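PDB 4JZA: uncharacterized protein from Legionella longbeachae NSW150, which probably removes the 3-phosphate from phosphatidylinositol 3-phosphate, acting on phosphoinositide lipids in the interaction between pathogen and host. Local coordinates for residues A[145-151]-A[598-604]; A[161-167]-A[351-357]; A[366-372]-A[568-572]. One frame throughout, in Å; residues are numbered along the deposited sequence.

Contact 1: residues A[145-151]-A[598-604]; sequences LVTLLPM and DLYMSRH
T147 and H604 supply the polar interaction across this contact, where strand 145-150 faces the C-terminal end of helix 598-602. T147 OG1 lies 2.6 Å from H604 ND1, near the ring plane and at its edge, and either atom could donate. A chi1 of 171° turns the H604 ring away from its own backbone N and alongside the threonine, while NE2 reaches D164 on the next strand. R8 also binds T147 OG1, which suits a short hydroxyl that can give and accept bonds.

Van der Waals contacts flank this bond. L145 CD2 packs against H604 CE1 at 4.0 Å, and T147 CG2 touches S602 CB, also at 4.0 Å. Further along, the L149 CD2 methyl packs on the carbonyl O of D598 at 3.8 Å. The selenomethionine M151 lays its terminal CE 3.9 Å from D598 CB and near L599, using a long flexible chain to reach across; the D598 carboxylate is paired with R637.

S602 OG takes a hydrogen bond from Q162. Serine and histidine therefore tie the junction between helices 587-602 and 604-612 to strands 144-150 and 159-166, and a ring held at both nitrogens, by T147 and D164, has its rotation fixed.

Contact 2: residues A[161-167]-A[351-357]; sequences LQVDESL and YAAHSLL
From L161-L357 to S166-A352, strands 161-166 and 352-357 pair in antiparallel register, at 162° between N-to-C directions and 4.5 Å between axes. L161, V163 and E165 form hydrogen-bonded pairs with L357, S355 and A353; V163 N to S355 O and its return bond, S355 N to V163 O, are both 2.9 Å. A longer bond of 3.3 Å, from L167 N to Y351 O, extends the ladder beyond the strands.

On the face bearing V163 and L357, apolar branches meet as V163 CG2 approaches L357 CD1 at 4.2 Å. Beside them a water joins E165 OE1 (2.8 Å), A353 O and S355 OG (2.6 Å), donating to the first two and accepting from the serine. Glutamate suits this margin because its carboxylate also pairs with R26 and K371. At the end of the ladder L167 places CD1 over one Y351 ring face, 3.9 Å from the centroid, a CH-pi contact; CD1 also reaches A353 CB, while Y351 OH bonds to E404. A Y351 chi1 of 180° (CG opposite the backbone N) presents that face. The small A352 and A353 let the leucine lie close.

On the other face D164 is bound by R374 and H604. These are inner strands of a nine-stranded mixed sheet; the 183 residues between the segments are over half helical and strand-free, consistent with the insertion domain assigned within this span.

Contact 3: residues A[366-372]-A[568-572]; sequences RELSAKR and ILYKE
R366 and E572 face each other at the partly exposed end of the contact, where a salt bridge ties strand 365-374 to helix 556-574. R366 NH1 donates to E572 OE2 over 2.7 Å, with an N-H...O angle of 154°. The carboxylate lies at the edge of the guanidinium; the two planes are 35° apart, and NH1 approaches OE2 from above the carboxylate plane. A bend at chi2 (64°) curls E572 back toward the arginine.

Next inward is L368, whose CD1 meets L569 CD2 at 3.8 Å with the two leucines crossing at about a right angle. I568 fills the adjoining space with both branches: CG2 reaches L368 CB at 4.1 Å and CD1 reaches S369 CB at 3.9 Å. Branched aliphatic residues suit a helix packed against the broken part of an inner strand.

Farther out, S369 OG donates to A370 O over 2.6 Å and accepts from R372 NH1, which also pairs with D565 one helical turn before L569. These bonds probably steady the break in the strand. D156 is a second partner of R366, through the less surely placed NH2. The NH1 bridge would probably keep the E572 carboxylate ionised, with the aliphatic packing lying behind the salt bridge.

All three contacts bear on one sheet: strands 144-150, 159-166, 352-359 and 365-374 are neighbours in that order. Contacts 1 and 2 have centres 12 Å apart and meet where H604 NE2 lies 2.6 Å from D164 OD1. Contact 2 passes to contact 3, also 12 Å away, through the backbone pair L356 O and L368 N at 2.8 Å. Contacts 1 and 3, 14 Å apart, touch through helix packing, L599 CD1 lying 4.0 Å from L569 CD1. Helix 556-574 of contact 3 follows strand 545-549 and the sequence CVSGKDR, which matches the CX5R P-loop signature of cysteine-dependent phosphatases; contact 3 thus joins the helix that follows this probable phosphate-binding loop to the sheet.

Contact 1: residues A[145-151]-A[598-604]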
loop_
_atom_site.group_PDB
_atom_site.type_symbol
_atom_site.label_atom_id
_atom_site.label_comp_id
_atom_site.label_asym_id
_atom_site.label_seq_id
_atom_site.Cartn_x
_atom_site.Cartn_y
_atom_site.Cartn_z
ATOM N N LEU A 145 0.030 14.423 15.836
ATOM C CA LEU A 145 1.378 14.926 15.701
ATOM C C LEU A 145 1.394 16.402 15.850
ATOM O O LEU A 145 0.636 17.090 15.165
ATOM C CB LEU A 145 1.868 14.587 14.316
ATOM C CG LEU A 145 3.371 14.492 14.224
ATOM C CD1 LEU A 145 3.874 13.266 14.961
ATOM C CD2 LEU A 145 3.681 14.350 12.752
ATOM N N VAL A 146 2.221 16.876 16.770
ATOM C CA VAL A 146 2.394 18.307 17.006
ATOM C C VAL A 146 3.872 18.556 16.917
ATOM O O VAL A 146 4.639 17.798 17.468
ATOM C CB VAL A 146 1.931 18.710 18.417
ATOM C CG1 VAL A 146 2.184 20.182 18.651
ATOM C CG2 VAL A 146 0.467 18.385 18.639
ATOM N N THR A 147 4.275 19.587 16.206
ATOM C CA THR A 147 5.686 19.939 16.132
ATOM C C THR A 147 5.893 21.383 16.638
ATOM O O THR A 147 5.377 22.357 16.102
ATOM C CB THR A 147 6.266 19.760 14.706
ATOM O OG1 THR A 147 6.136 18.373 14.257
ATOM C CG2 THR A 147 7.745 20.177 14.698
ATOM N N LEU A 148 6.725 21.495 17.662
ATOM C CA LEU A 148 7.001 22.773 18.289
ATOM C C LEU A 148 8.316 23.358 17.820
ATOM O O LEU A 148 9.356 22.726 17.892
ATOM C CB LEU A 148 7.028 22.613 19.804
ATOM C CG LEU A 148 7.295 23.856 20.642
ATOM C CD1 LEU A 148 6.666 23.685 22.010
ATOM C CD2 LEU A 148 8.785 24.102 20.777
ATOM N N LEU A 149 8.239 24.587 17.332
ATOM C CA LEU A 149 9.388 25.329 16.860
ATOM C C LEU A 149 9.470 26.664 17.584
ATOM O O LEU A 149 8.468 27.368 17.686
ATOM C CB LEU A 149 9.252 25.572 15.364
ATOM C CG LEU A 149 10.520 25.744 14.542
ATOM C CD1 LEU A 149 11.527 24.679 14.905
ATOM C CD2 LEU A 149 10.176 25.670 13.070
ATOM N N PRO A 150 10.730 27.008 18.103
ATOM C CA PRO A 150 10.759 28.345 18.715
ATOM C C PRO A 150 10.910 29.449 17.677
ATOM O O PRO A 150 11.807 29.405 16.853
ATOM C CB PRO A 150 11.996 28.295 19.593
ATOM C CG PRO A 150 12.960 27.566 18.759
ATOM C CD PRO A 150 12.147 26.412 18.279
HETATM N N MSE A 151 10.011 30.422 17.717
HETATM C CA MSE A 151 10.079 31.583 16.867
HETATM C C MSE A 151 9.387 32.687 17.583
HETATM O O MSE A 151 8.413 32.389 18.280
HETATM C CB MSE A 151 9.196 31.296 15.680
HETATM C CG MSE A 151 9.925 30.578 14.570
HETATM SE SE MSE A 151 8.786 30.845 13.004
HETATM C CE MSE A 151 9.234 29.184 12.067
ATOM N N ASP A 598 12.415 26.903 7.366
ATOM C CA ASP A 598 12.271 26.467 8.778
ATOM C C ASP A 598 11.203 25.420 8.971
ATOM O O ASP A 598 11.404 24.456 9.731
ATOM C CB ASP A 598 11.920 27.643 9.699
ATOM C CG ASP A 598 13.122 28.463 10.070
ATOM O OD1 ASP A 598 14.251 28.017 9.816
ATOM O OD2 ASP A 598 12.923 29.566 10.617
ATOM N N LEU A 599 10.059 25.646 8.318
ATOM C CA LEU A 599 8.929 24.750 8.456
ATOM C C LEU A 599 9.252 23.415 7.809
ATOM O O LEU A 599 9.066 22.383 8.423
ATOM C CB LEU A 599 7.662 25.368 7.881
ATOM C CG LEU A 599 7.069 26.527 8.726
ATOM C CD1 LEU A 599 5.828 27.046 8.054
ATOM C CD2 LEU A 599 6.679 26.144 10.131
ATOM N N TYR A 600 9.791 23.463 6.594
ATOM C CA TYR A 600 10.159 22.276 5.865
ATOM C C TYR A 600 11.148 21.497 6.693
ATOM O O TYR A 600 10.973 20.318 6.904
ATOM C CB TYR A 600 10.706 22.635 4.475
ATOM C CG TYR A 600 11.021 21.421 3.627
ATOM C CD1 TYR A 600 12.188 20.701 3.828
ATOM C CD2 TYR A 600 10.138 20.996 2.637
ATOM C CE1 TYR A 600 12.477 19.597 3.083
ATOM C CE2 TYR A 600 10.394 19.872 1.897
ATOM C CZ TYR A 600 11.571 19.178 2.125
ATOM O OH TYR A 600 11.842 18.047 1.392
HETATM N N MSE A 601 12.165 22.160 7.221
HETATM C CA MSE A 601 13.183 21.436 8.011
HETATM C C MSE A 601 12.755 20.995 9.394
HETATM O O MSE A 601 13.427 20.231 10.002
HETATM C CB MSE A 601 14.418 22.283 8.141
HETATM C CG MSE A 601 15.065 22.439 6.753
HETATM SE SE MSE A 601 16.612 23.659 6.716
HETATM C CE MSE A 601 17.685 22.711 8.060
ATOM N N SER A 602 11.640 21.472 9.921
ATOM C CA SER A 602 11.141 20.941 11.176
ATOM C C SER A 602 10.809 19.478 10.965
ATOM O O SER A 602 10.866 18.641 11.915
ATOM C CB SER A 602 9.900 21.698 11.637
ATOM O OG SER A 602 8.822 21.525 10.740
ATOM N N ARG A 603 10.437 19.196 9.710
ATOM C CA ARG A 603 10.136 17.841 9.249
ATOM C C ARG A 603 8.819 17.382 9.794
ATOM O O ARG A 603 8.533 16.203 9.796
ATOM C CB ARG A 603 11.207 16.825 9.653
ATOM C CG ARG A 603 12.582 17.095 9.063
ATOM C CD ARG A 603 13.436 15.841 9.021
ATOM N NE ARG A 603 13.891 15.770 7.659
ATOM C CZ ARG A 603 13.714 14.761 6.827
ATOM N NH1 ARG A 603 13.164 13.616 7.209
ATOM N NH2 ARG A 603 14.125 14.906 5.596
ATOM N N HIS A 604 8.016 18.304 10.283
ATOM C CA HIS A 604 6.717 17.916 10.730
ATOM C C HIS A 604 5.922 17.163 9.630
ATOM O O HIS A 604 5.394 16.095 9.873
ATOM C CB HIS A 604 5.962 19.140 11.149
ATOM C CG HIS A 604 4.521 18.884 11.428
ATOM N ND1 HIS A 604 4.087 18.380 12.630
ATOM C CD2 HIS A 604 3.413 19.077 10.669
ATOM C CE1 HIS A 604 2.777 18.206 12.582
ATOM N NE2 HIS A 604 2.342 18.625 11.406
#

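Contact 2: residues A[161-167]-A[351-357]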
loop_
_atom_site.group_PDB
_atom_site.type_symbol
_atom_site.label_atom_id
_atom_site.label_comp_id
_atom_site.label_asym_id
_atom_site.label_seq_id
_atom_site.Cartn_x
_atom_site.Cartn_y
_atom_site.Cartn_z
ATOM N N LEU A 161 3.478 26.194 16.644
ATOM C CA LEU A 161 3.093 24.798 16.645
ATOM C C LEU A 161 2.427 24.430 15.343
ATOM O O LEU A 161 1.450 25.043 14.949
ATOM C CB LEU A 161 2.119 24.522 17.785
ATOM C CG LEU A 161 2.667 23.938 19.083
ATOM C CD1 LEU A 161 3.979 24.584 19.464
ATOM C CD2 LEU A 161 1.661 24.103 20.202
ATOM N N GLN A 162 2.954 23.408 14.687
ATOM C CA GLN A 162 2.271 22.783 13.573
ATOM C C GLN A 162 1.562 21.580 14.153
ATOM O O GLN A 162 2.156 20.803 14.902
ATOM C CB GLN A 162 3.252 22.341 12.522
ATOM C CG GLN A 162 4.200 23.416 12.036
ATOM C CD GLN A 162 5.148 22.792 11.078
ATOM O OE1 GLN A 162 4.720 22.173 10.216
ATOM N NE2 GLN A 162 6.364 22.949 11.180
ATOM N N VAL A 163 0.285 21.452 13.837
ATOM C CA VAL A 163 -0.561 20.433 14.423
ATOM C C VAL A 163 -1.312 19.598 13.383
ATOM O O VAL A 163 -1.979 20.160 12.494
ATOM C CB VAL A 163 -1.594 21.115 15.301
ATOM C CG1 VAL A 163 -2.579 20.118 15.885
ATOM C CG2 VAL A 163 -0.881 21.820 16.418
ATOM N N ASP A 164 -1.244 18.273 13.482
ATOM C CA ASP A 164 -2.115 17.413 12.615
ATOM C C ASP A 164 -2.847 16.392 13.432
ATOM O O ASP A 164 -2.243 15.508 14.026
ATOM C CB ASP A 164 -1.340 16.704 11.488
ATOM C CG ASP A 164 -1.030 17.619 10.308
ATOM O OD1 ASP A 164 -0.090 18.427 10.402
ATOM O OD2 ASP A 164 -1.709 17.535 9.279
ATOM N N GLU A 165 -4.156 16.555 13.500
ATOM C CA GLU A 165 -4.991 15.711 14.331
ATOM C C GLU A 165 -5.596 14.690 13.387
ATOM O O GLU A 165 -6.214 15.035 12.397
ATOM C CB GLU A 165 -6.046 16.565 15.112
ATOM C CG GLU A 165 -5.445 17.262 16.368
ATOM C CD GLU A 165 -6.191 18.480 16.950
ATOM O OE1 GLU A 165 -6.725 19.343 16.212
ATOM O OE2 GLU A 165 -6.166 18.625 18.184
ATOM N N SER A 166 -5.325 13.434 13.664
ATOM C CA SER A 166 -5.959 12.320 12.989
ATOM C C SER A 166 -7.461 12.250 13.316
ATOM O O SER A 166 -7.882 12.463 14.493
ATOM C CB SER A 166 -5.333 11.029 13.486
ATOM O OG SER A 166 -5.669 9.937 12.656
ATOM N N LEU A 167 -8.237 11.890 12.295
ATOM C CA LEU A 167 -9.671 11.968 12.357
ATOM C C LEU A 167 -10.311 10.635 12.017
ATOM O O LEU A 167 -9.954 10.016 11.046
ATOM C CB LEU A 167 -10.152 13.035 11.352
ATOM C CG LEU A 167 -9.794 14.488 11.665
ATOM C CD1 LEU A 167 -10.257 15.388 10.555
ATOM C CD2 LEU A 167 -10.424 14.935 12.961
ATOM N N TYR A 351 -6.498 10.836 6.678
ATOM C CA TYR A 351 -7.462 11.884 6.947
ATOM C C TYR A 351 -7.133 12.592 8.239
ATOM O O TYR A 351 -7.012 11.966 9.275
ATOM C CB TYR A 351 -8.854 11.293 7.014
ATOM C CG TYR A 351 -10.011 12.271 7.291
ATOM C CD1 TYR A 351 -10.168 13.458 6.548
ATOM C CD2 TYR A 351 -10.990 11.970 8.249
ATOM C CE1 TYR A 351 -11.245 14.310 6.754
ATOM C CE2 TYR A 351 -12.071 12.818 8.459
ATOM C CZ TYR A 351 -12.203 13.990 7.720
ATOM O OH TYR A 351 -13.277 14.848 7.986
ATOM N N ALA A 352 -7.007 13.911 8.182
ATOM C CA ALA A 352 -6.503 14.650 9.339
ATOM C C ALA A 352 -6.878 16.076 9.200
ATOM O O ALA A 352 -7.253 16.519 8.087
ATOM C CB ALA A 352 -4.996 14.529 9.444
ATOM N N ALA A 353 -6.756 16.799 10.317
ATOM C CA ALA A 353 -6.948 18.228 10.304
ATOM C C ALA A 353 -5.679 18.923 10.726
ATOM O O ALA A 353 -5.161 18.652 11.804
ATOM C CB ALA A 353 -8.072 18.611 11.236
ATOM N N HIS A 354 -5.225 19.853 9.882
ATOM C CA HIS A 354 -3.974 20.579 10.068
ATOM C C HIS A 354 -4.310 21.947 10.563
ATOM O O HIS A 354 -5.171 22.613 9.984
ATOM C CB HIS A 354 -3.146 20.715 8.747
ATOM C CG HIS A 354 -1.835 21.402 8.953
ATOM N ND1 HIS A 354 -1.641 22.728 8.640
ATOM C CD2 HIS A 354 -0.685 20.979 9.530
ATOM C CE1 HIS A 354 -0.427 23.091 9.008
ATOM N NE2 HIS A 354 0.183 22.045 9.540
ATOM N N SER A 355 -3.615 22.376 11.608
ATOM C CA SER A 355 -3.787 23.724 12.127
ATOM C C SER A 355 -2.433 24.252 12.572
ATOM O O SER A 355 -1.464 23.512 12.669
ATOM C CB SER A 355 -4.848 23.771 13.266
ATOM O OG SER A 355 -4.430 23.008 14.364
ATOM N N LEU A 356 -2.403 25.545 12.843
ATOM C CA LEU A 356 -1.209 26.284 13.211
ATOM C C LEU A 356 -1.454 27.073 14.516
ATOM O O LEU A 356 -2.407 27.866 14.602
ATOM C CB LEU A 356 -0.885 27.229 12.055
ATOM C CG LEU A 356 0.505 27.863 12.050
ATOM C CD1 LEU A 356 1.681 26.866 12.007
ATOM C CD2 LEU A 356 0.527 28.776 10.852
ATOM N N LEU A 357 -0.649 26.816 15.537
ATOM C CA LEU A 357 -0.821 27.493 16.820
ATOM C C LEU A 357 0.416 28.290 17.273
ATOM O O LEU A 357 1.551 27.831 17.175
ATOM C CB LEU A 357 -1.124 26.506 17.923
ATOM C CG LEU A 357 -2.259 25.531 17.695
ATOM C CD1 LEU A 357 -2.419 24.716 18.963
ATOM C CD2 LEU A 357 -3.583 26.179 17.309
HETATM O O HOH W 1 -5.568 20.724 14.093
#

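Contact 3: residues A[366-372]-A[568-572]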
loop_
_atom_site.group_PDB
_atom_site.type_symbol
_atom_site.label_atom_id
_atom_site.label_comp_id
_atom_site.label_asym_id
_atom_site.label_seq_id
_atom_site.Cartn_x
_atom_site.Cartn_y
_atom_site.Cartn_z
ATOM N N ARG A 366 -2.519 30.732 21.190
ATOM C CA ARG A 366 -3.458 31.371 20.284
ATOM C C ARG A 366 -3.562 30.559 18.996
ATOM O O ARG A 366 -2.541 30.108 18.487
ATOM C CB ARG A 366 -3.008 32.775 19.974
ATOM C CG ARG A 366 -3.961 33.479 19.008
ATOM C CD ARG A 366 -3.888 35.007 19.171
ATOM N NE ARG A 366 -2.506 35.461 19.097
ATOM C CZ ARG A 366 -1.876 35.791 17.973
ATOM N NH1 ARG A 366 -2.492 35.766 16.794
ATOM N NH2 ARG A 366 -0.612 36.164 18.033
ATOM N N GLU A 367 -4.784 30.399 18.483
ATOM C CA GLU A 367 -5.012 29.837 17.167
ATOM C C GLU A 367 -4.571 30.734 16.035
ATOM O O GLU A 367 -5.199 31.723 15.815
ATOM C CB GLU A 367 -6.499 29.613 16.954
ATOM C CG GLU A 367 -7.083 28.506 17.806
ATOM C CD GLU A 367 -8.363 27.922 17.208
ATOM O OE1 GLU A 367 -8.784 26.850 17.690
ATOM O OE2 GLU A 367 -8.937 28.508 16.250
ATOM N N LEU A 368 -3.543 30.374 15.264
ATOM C CA LEU A 368 -3.103 31.161 14.080
ATOM C C LEU A 368 -3.826 30.785 12.780
ATOM O O LEU A 368 -3.902 31.552 11.819
ATOM C CB LEU A 368 -1.617 30.971 13.863
ATOM C CG LEU A 368 -0.759 31.417 15.049
ATOM C CD1 LEU A 368 0.717 31.263 14.710
ATOM C CD2 LEU A 368 -1.046 32.859 15.462
ATOM N N SER A 369 -4.357 29.589 12.729
ATOM C CA SER A 369 -5.299 29.294 11.681
ATOM C C SER A 369 -6.389 28.412 12.262
ATOM O O SER A 369 -6.156 27.697 13.243
ATOM C CB SER A 369 -4.600 28.577 10.503
ATOM O OG SER A 369 -4.571 27.182 10.740
ATOM N N ALA A 370 -7.564 28.443 11.637
ATOM C CA ALA A 370 -8.549 27.347 11.790
ATOM C C ALA A 370 -7.962 25.982 11.288
ATOM O O ALA A 370 -6.866 25.904 10.684
ATOM C CB ALA A 370 -9.828 27.661 11.006
ATOM N N LYS A 371 -8.726 24.934 11.580
ATOM C CA LYS A 371 -8.510 23.596 11.071
ATOM C C LYS A 371 -8.628 23.557 9.562
ATOM O O LYS A 371 -9.564 24.124 9.009
ATOM C CB LYS A 371 -9.433 22.599 11.764
ATOM C CG LYS A 371 -8.893 22.319 13.151
ATOM C CD LYS A 371 -9.780 21.482 14.036
ATOM C CE LYS A 371 -9.217 21.548 15.457
ATOM N NZ LYS A 371 -9.493 20.298 16.231
ATOM N N ARG A 372 -7.600 22.988 8.907
ATOM C CA ARG A 372 -7.586 22.775 7.472
ATOM C C ARG A 372 -7.470 21.263 7.307
ATOM O O ARG A 372 -6.575 20.624 7.862
ATOM C CB ARG A 372 -6.430 23.518 6.803
ATOM C CG ARG A 372 -6.601 25.040 6.844
ATOM C CD ARG A 372 -5.419 25.744 7.486
ATOM N NE ARG A 372 -4.247 25.636 6.653
ATOM C CZ ARG A 372 -2.995 25.744 7.081
ATOM N NH1 ARG A 372 -2.712 25.986 8.349
ATOM N NH2 ARG A 372 -2.007 25.620 6.207
ATOM N N ILE A 568 1.017 32.684 6.734
ATOM C CA ILE A 568 0.376 33.066 7.987
ATOM C C ILE A 568 1.458 33.531 8.982
ATOM O O ILE A 568 1.300 34.562 9.592
ATOM C CB ILE A 568 -0.518 31.913 8.527
ATOM C CG1 ILE A 568 -1.715 31.725 7.595
ATOM C CG2 ILE A 568 -1.025 32.155 9.947
ATOM C CD1 ILE A 568 -2.414 30.406 7.811
ATOM N N LEU A 569 2.566 32.810 9.119
ATOM C CA LEU A 569 3.615 33.257 10.022
ATOM C C LEU A 569 4.241 34.581 9.593
ATOM O O LEU A 569 4.609 35.410 10.437
ATOM C CB LEU A 569 4.713 32.202 10.157
ATOM C CG LEU A 569 4.179 30.945 10.836
ATOM C CD1 LEU A 569 5.241 29.877 10.848
ATOM C CD2 LEU A 569 3.677 31.213 12.256
ATOM N N TYR A 570 4.372 34.778 8.294
ATOM C CA TYR A 570 4.920 36.014 7.738
ATOM C C TYR A 570 3.996 37.219 8.087
ATOM O O TYR A 570 4.439 38.222 8.653
ATOM C CB TYR A 570 5.114 35.844 6.208
ATOM C CG TYR A 570 5.795 36.987 5.516
ATOM C CD1 TYR A 570 5.109 38.179 5.252
ATOM C CD2 TYR A 570 7.136 36.905 5.127
ATOM C CE1 TYR A 570 5.745 39.234 4.642
ATOM C CE2 TYR A 570 7.771 37.986 4.523
ATOM C CZ TYR A 570 7.069 39.139 4.292
ATOM O OH TYR A 570 7.660 40.196 3.676
ATOM N N LYS A 571 2.715 37.108 7.775
ATOM C CA LYS A 571 1.776 38.159 8.112
ATOM C C LYS A 571 1.832 38.489 9.598
ATOM O O LYS A 571 1.772 39.645 9.998
ATOM C CB LYS A 571 0.351 37.718 7.764
ATOM C CG LYS A 571 -0.731 38.739 8.095
ATOM C CD LYS A 571 -1.345 39.345 6.844
ATOM C CE LYS A 571 -1.951 40.712 7.138
ATOM N NZ LYS A 571 -2.867 40.575 8.292
ATOM N N GLU A 572 1.919 37.454 10.410
ATOM C CA GLU A 572 1.946 37.592 11.849
ATOM C C GLU A 572 3.217 38.328 12.276
ATOM O O GLU A 572 3.178 39.166 13.165
ATOM C CB GLU A 572 1.830 36.200 12.510
ATOM C CG GLU A 572 1.211 36.145 13.899
ATOM C CD GLU A 572 -0.242 36.580 13.947
ATOM O OE1 GLU A 572 -0.913 36.665 12.889
ATOM O OE2 GLU A 572 -0.718 36.819 15.076
#